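Local coordinates for protein transposable element Tc3 transposase (Caenorhabditis elegans, PDB 1TC3) that binds specifically to the terminal nucleotides of the Tc3 inverted repeat, through this domain of the transposase that cuts out and reinserts the element, at residues Ser32-Arg35 with His36-Arg39. Numbering follows the deposited sequence.
With nucleotides of chain A; nucleotides of chain B.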
ATOM      1  N   SER C  32       1.910  -1.672   9.188  1.00 22.18           N
ATOM      2  CA  SER C  32       3.340  -1.618   9.342  1.00 21.59           C
ATOM      3  C   SER C  32       4.148  -1.575   8.071  1.00 29.73           C
ATOM      4  O   SER C  32       5.129  -2.268   7.944  1.00 44.88           O
ATOM      5  CB  SER C  32       3.804  -2.684  10.294  1.00 30.14           C
ATOM      6  OG  SER C  32       2.896  -2.687  11.379  1.00 44.44           O
ATOM      7  N   ARG C  33       3.785  -0.707   7.152  1.00 29.06           N
ATOM      8  CA  ARG C  33       4.508  -0.528   5.922  1.00 25.48           C
ATOM      9  C   ARG C  33       4.816   0.943   5.717  1.00 33.56           C
ATOM     10  O   ARG C  33       4.067   1.800   6.128  1.00 37.12           O
ATOM     11  CB  ARG C  33       3.678  -1.010   4.746  1.00 34.77           C
ATOM     12  CG  ARG C  33       3.686  -2.518   4.578  1.00 50.16           C
ATOM     13  CD  ARG C  33       5.066  -3.150   4.629  1.00 33.85           C
ATOM     14  NE  ARG C  33       4.984  -4.567   4.303  1.00 64.33           N
ATOM     15  CZ  ARG C  33       5.757  -5.210   3.433  1.00 72.28           C
ATOM     16  NH1 ARG C  33       6.733  -4.608   2.758  1.00 27.24           N
ATOM     17  NH2 ARG C  33       5.547  -6.509   3.223  1.00 63.01           N
ATOM     18  N   SER C  34       5.918   1.232   5.063  1.00 38.98           N
ATOM     19  CA  SER C  34       6.333   2.581   4.761  1.00 33.62           C
ATOM     20  C   SER C  34       5.270   3.282   3.913  1.00 44.70           C
ATOM     21  O   SER C  34       4.492   2.664   3.179  1.00 46.95           O
ATOM     22  CB  SER C  34       7.646   2.518   3.978  1.00 33.95           C
ATOM     23  OG  SER C  34       7.399   2.163   2.622  1.00 53.85           O
ATOM     24  N   ARG C  35       5.251   4.605   4.033  1.00 38.31           N
ATOM     25  CA  ARG C  35       4.309   5.434   3.326  1.00 33.67           C
ATOM     26  C   ARG C  35       4.615   5.338   1.858  1.00 36.59           C
ATOM     27  O   ARG C  35       3.704   5.294   1.024  1.00 35.10           O
ATOM     28  CB  ARG C  35       4.406   6.876   3.845  1.00 45.70           C
ATOM     29  CG  ARG C  35       3.560   7.195   5.091  1.00 11.39           C
ATOM     30  CD  ARG C  35       3.599   8.650   5.547  1.00 34.49           C
ATOM     31  NE  ARG C  35       4.949   9.158   5.778  1.00 20.42           N
ATOM     32  CZ  ARG C  35       5.433  10.207   5.139  1.00 40.05           C
ATOM     33  NH1 ARG C  35       4.678  10.880   4.257  1.00 32.38           N
ATOM     34  NH2 ARG C  35       6.685  10.601   5.394  1.00 21.98           N
ATOM     35  N   HIS C  36       5.937   5.274   1.622  1.00 28.71           N
ATOM     36  CA  HIS C  36       6.528   5.166   0.314  1.00 26.60           C
ATOM     37  C   HIS C  36       5.901   4.041  -0.476  1.00 32.99           C
ATOM     38  O   HIS C  36       5.366   4.249  -1.560  1.00 31.53           O
ATOM     39  CB  HIS C  36       8.058   4.991   0.375  1.00 24.02           C
ATOM     40  CG  HIS C  36       8.743   5.238  -0.940  1.00 23.56           C
ATOM     41  ND1 HIS C  36      10.120   5.159  -1.056  1.00 21.36           N
ATOM     42  CD2 HIS C  36       8.224   5.553  -2.162  1.00 23.41           C
ATOM     43  CE1 HIS C  36      10.398   5.471  -2.327  1.00 25.11           C
ATOM     44  NE2 HIS C  36       9.287   5.719  -3.016  1.00 23.02           N
ATOM     45  N   CYS C  37       5.950   2.818   0.019  1.00 27.49           N
ATOM     46  CA  CYS C  37       5.341   1.833  -0.827  1.00 32.38           C
ATOM     47  C   CYS C  37       3.884   2.118  -0.999  1.00 39.19           C
ATOM     48  O   CYS C  37       3.353   2.218  -2.117  1.00 42.99           O
ATOM     49  CB  CYS C  37       5.592   0.374  -0.453  1.00 38.59           C
ATOM     50  SG  CYS C  37       5.511   0.194   1.311  1.00 47.95           S
ATOM     51  N   ILE C  38       3.241   2.275   0.142  1.00 34.97           N
ATOM     52  CA  ILE C  38       1.821   2.557   0.129  1.00 28.38           C
ATOM     53  C   ILE C  38       1.444   3.595  -0.912  1.00 26.44           C
ATOM     54  O   ILE C  38       0.527   3.412  -1.717  1.00 27.56           O
ATOM     55  CB  ILE C  38       1.377   2.975   1.500  1.00 25.91           C
ATOM     56  CG1 ILE C  38       1.873   1.958   2.508  1.00 24.84           C
ATOM     57  CG2 ILE C  38      -0.125   3.000   1.531  1.00 15.11           C
ATOM     58  CD1 ILE C  38       1.099   2.052   3.798  1.00  8.96           C
ATOM     59  N   ARG C  39       2.179   4.696  -0.901  1.00 21.81           N
ATOM     60  CA  ARG C  39       1.905   5.771  -1.838  1.00 22.61           C
ATOM     61  C   ARG C  39       1.927   5.273  -3.266  1.00 41.33           C
ATOM     62  O   ARG C  39       0.882   5.132  -3.921  1.00 40.77           O
ATOM     63  CB  ARG C  39       2.862   6.914  -1.651  1.00 13.05           C
ATOM     64  CG  ARG C  39       2.267   8.273  -1.972  1.00 44.25           C
ATOM     65  CD  ARG C  39       3.316   9.376  -1.896  1.00 17.53           C
ATOM     66  NE  ARG C  39       3.588   9.875  -0.541  1.00 21.66           N
ATOM     67  CZ  ARG C  39       4.548   9.432   0.242  1.00 37.44           C
ATOM     68  NH1 ARG C  39       5.335   8.438  -0.158  1.00 57.63           N
ATOM     69  NH2 ARG C  39       4.699   9.936   1.447  1.00 22.22           N
TER
ATOM     70  P    DG A   8       1.765  12.916   0.390  1.00 33.94           P
ATOM     71  OP1  DG A   8       0.972  12.385  -0.726  1.00 28.21           O
ATOM     72  OP2  DG A   8       2.409  12.019   1.381  1.00 24.76           O
ATOM     73  O5'  DG A   8       2.814  13.891  -0.250  1.00 21.24           O
ATOM     74  C5'  DG A   8       4.137  13.797  -0.030  1.00 54.63           C
ATOM     75  C4'  DG A   8       4.755  15.095  -0.497  1.00 33.31           C
ATOM     76  O4'  DG A   8       5.084  15.898   0.622  1.00 43.39           O
ATOM     77  C3'  DG A   8       6.049  14.951  -1.271  1.00 47.40           C
ATOM     78  O3'  DG A   8       5.871  15.605  -2.451  1.00 44.13           O
ATOM     79  C2'  DG A   8       7.153  15.564  -0.416  1.00 16.96           C
ATOM     80  C1'  DG A   8       6.442  15.662   0.912  1.00 26.22           C
ATOM     81  N9   DG A   8       6.553  14.524   1.821  1.00 18.21           N
ATOM     82  C8   DG A   8       5.742  13.622   2.465  1.00 38.67           C
ATOM     83  N7   DG A   8       6.363  12.857   3.323  1.00 36.61           N
ATOM     84  C5   DG A   8       7.660  13.336   3.332  1.00 23.08           C
ATOM     85  C6   DG A   8       8.779  12.948   4.106  1.00 50.21           C
ATOM     86  O6   DG A   8       8.868  12.028   4.923  1.00 29.66           O
ATOM     87  N1   DG A   8       9.876  13.734   3.853  1.00 16.35           N
ATOM     88  C2   DG A   8       9.892  14.714   2.932  1.00 34.85           C
ATOM     89  N2   DG A   8      11.062  15.288   2.787  1.00 25.29           N
ATOM     90  N3   DG A   8       8.875  15.080   2.166  1.00 15.93           N
ATOM     91  C4   DG A   8       7.783  14.385   2.447  1.00 28.39           C
TER
ATOM     92  P    DG B  10       8.863  -1.480   3.676  1.00 43.44           P
ATOM     93  OP1  DG B  10       8.773  -2.330   4.885  1.00 42.05           O
ATOM     94  OP2  DG B  10       7.764  -0.566   3.318  1.00 28.11           O
ATOM     95  O5'  DG B  10      10.296  -0.746   3.687  1.00 26.90           O
ATOM     96  C5'  DG B  10      11.375  -1.221   4.442  1.00 36.04           C
ATOM     97  C4'  DG B  10      12.392  -0.116   4.723  1.00 23.64           C
ATOM     98  O4'  DG B  10      12.611   0.694   3.552  1.00 29.68           O
ATOM     99  C3'  DG B  10      11.985   0.872   5.819  1.00 36.83           C
ATOM    100  O3'  DG B  10      12.810   0.722   6.955  1.00 21.52           O
ATOM    101  C2'  DG B  10      12.108   2.275   5.199  1.00 34.13           C
ATOM    102  C1'  DG B  10      12.919   2.034   3.937  1.00 53.48           C
ATOM    103  N9   DG B  10      12.557   2.834   2.773  1.00 19.55           N
ATOM    104  C8   DG B  10      11.375   2.856   2.066  1.00 49.39           C
ATOM    105  N7   DG B  10      11.430   3.549   0.954  1.00 38.04           N
ATOM    106  C5   DG B  10      12.774   3.882   0.866  1.00 12.79           C
ATOM    107  C6   DG B  10      13.406   4.622  -0.116  1.00 25.27           C
ATOM    108  O6   DG B  10      12.888   5.073  -1.131  1.00 27.60           O
ATOM    109  N1   DG B  10      14.761   4.777   0.144  1.00 13.86           N
ATOM    110  C2   DG B  10      15.398   4.284   1.260  1.00 37.31           C
ATOM    111  N2   DG B  10      16.700   4.559   1.323  1.00 25.09           N
ATOM    112  N3   DG B  10      14.808   3.565   2.214  1.00 20.51           N
ATOM    113  C4   DG B  10      13.490   3.431   1.957  1.00 27.74           C
ATOM    114  P    DA B   9       8.309  -0.933  -3.237  1.00 50.08           P
ATOM    115  OP1  DA B   9       7.365  -2.040  -3.505  1.00 63.22           O
ATOM    116  OP2  DA B   9       7.912   0.462  -3.549  1.00 77.49           O
ATOM    117  O5'  DA B   9       8.712  -1.076  -1.700  1.00 32.71           O
ATOM    118  C5'  DA B   9       9.110  -2.324  -1.322  1.00 24.12           C
ATOM    119  C4'  DA B   9       9.739  -2.292   0.044  1.00 24.66           C
ATOM    120  O4'  DA B   9      11.069  -1.727  -0.001  1.00 39.17           O
ATOM    121  C3'  DA B   9       8.956  -1.528   1.089  1.00 18.97           C
ATOM    122  O3'  DA B   9       9.011  -2.280   2.342  1.00 50.70           O
ATOM    123  C2'  DA B   9       9.640  -0.162   1.044  1.00 22.00           C
ATOM    124  C1'  DA B   9      11.013  -0.385   0.401  1.00 82.62           C
ATOM    125  N9   DA B   9      11.296   0.474  -0.760  1.00 32.06           N
ATOM    126  C8   DA B   9      10.465   1.075  -1.664  1.00 32.06           C
ATOM    127  N7   DA B   9      11.074   1.779  -2.578  1.00 48.59           N
ATOM    128  C5   DA B   9      12.406   1.697  -2.226  1.00  8.77           C
ATOM    129  C6   DA B   9      13.559   2.228  -2.814  1.00 89.55           C
ATOM    130  N6   DA B   9      13.522   3.038  -3.888  1.00 34.50           N
ATOM    131  N1   DA B   9      14.743   1.919  -2.248  1.00 36.78           N
ATOM    132  C2   DA B   9      14.765   1.104  -1.190  1.00 37.25           C
ATOM    133  N3   DA B   9      13.734   0.529  -0.562  1.00 35.97           N
ATOM    134  C4   DA B   9      12.566   0.873  -1.130  1.00 59.51           C
TER
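Ser34 is the N-cap of helix 35-43: its OG accepts an almost straight bond from Cys37 N (3.1 Å, 175° at the hydrogen). With chi1 at 77°, OG sits between its own N and carbonyl carbon, where it also donates to OP2 of DG10 of chain B (2.8 Å). Ser34 N donates to that same phosphate oxygen, so cap and DNA backbone are gripped together. Before the cap, Arg33 CB lies 4.1 Å from Ile38 CD1, a loose nonpolar contact.

Arg35 and Arg39 run side by side toward DG8 of chain A, their guanidinium planes 85° apart. Arg35 reads the base, NH1 donating to N7 (2.8 Å) and NH2 reaching N7 and, weakly, O6; Arg39 uses NE and NH2 to clasp OP2 of the same nucleotide, each at 3.1 Å. This anion and the base acceptors probably offset their like charges. On the other strand, His36 ND1 donates to N7 of DG10 of chain B (2.9 Å). Arg33 is held mainly within the protein, NE by Glu10 in a salt bridge and NH1 by Ser4 O; NH1 also bonds weakly to O3' of DA9 of chain B.

Phosphate-bound cap and base-reading side chains mark the start of the recognition helix of a helix-turn-helix domain, laid in the major groove.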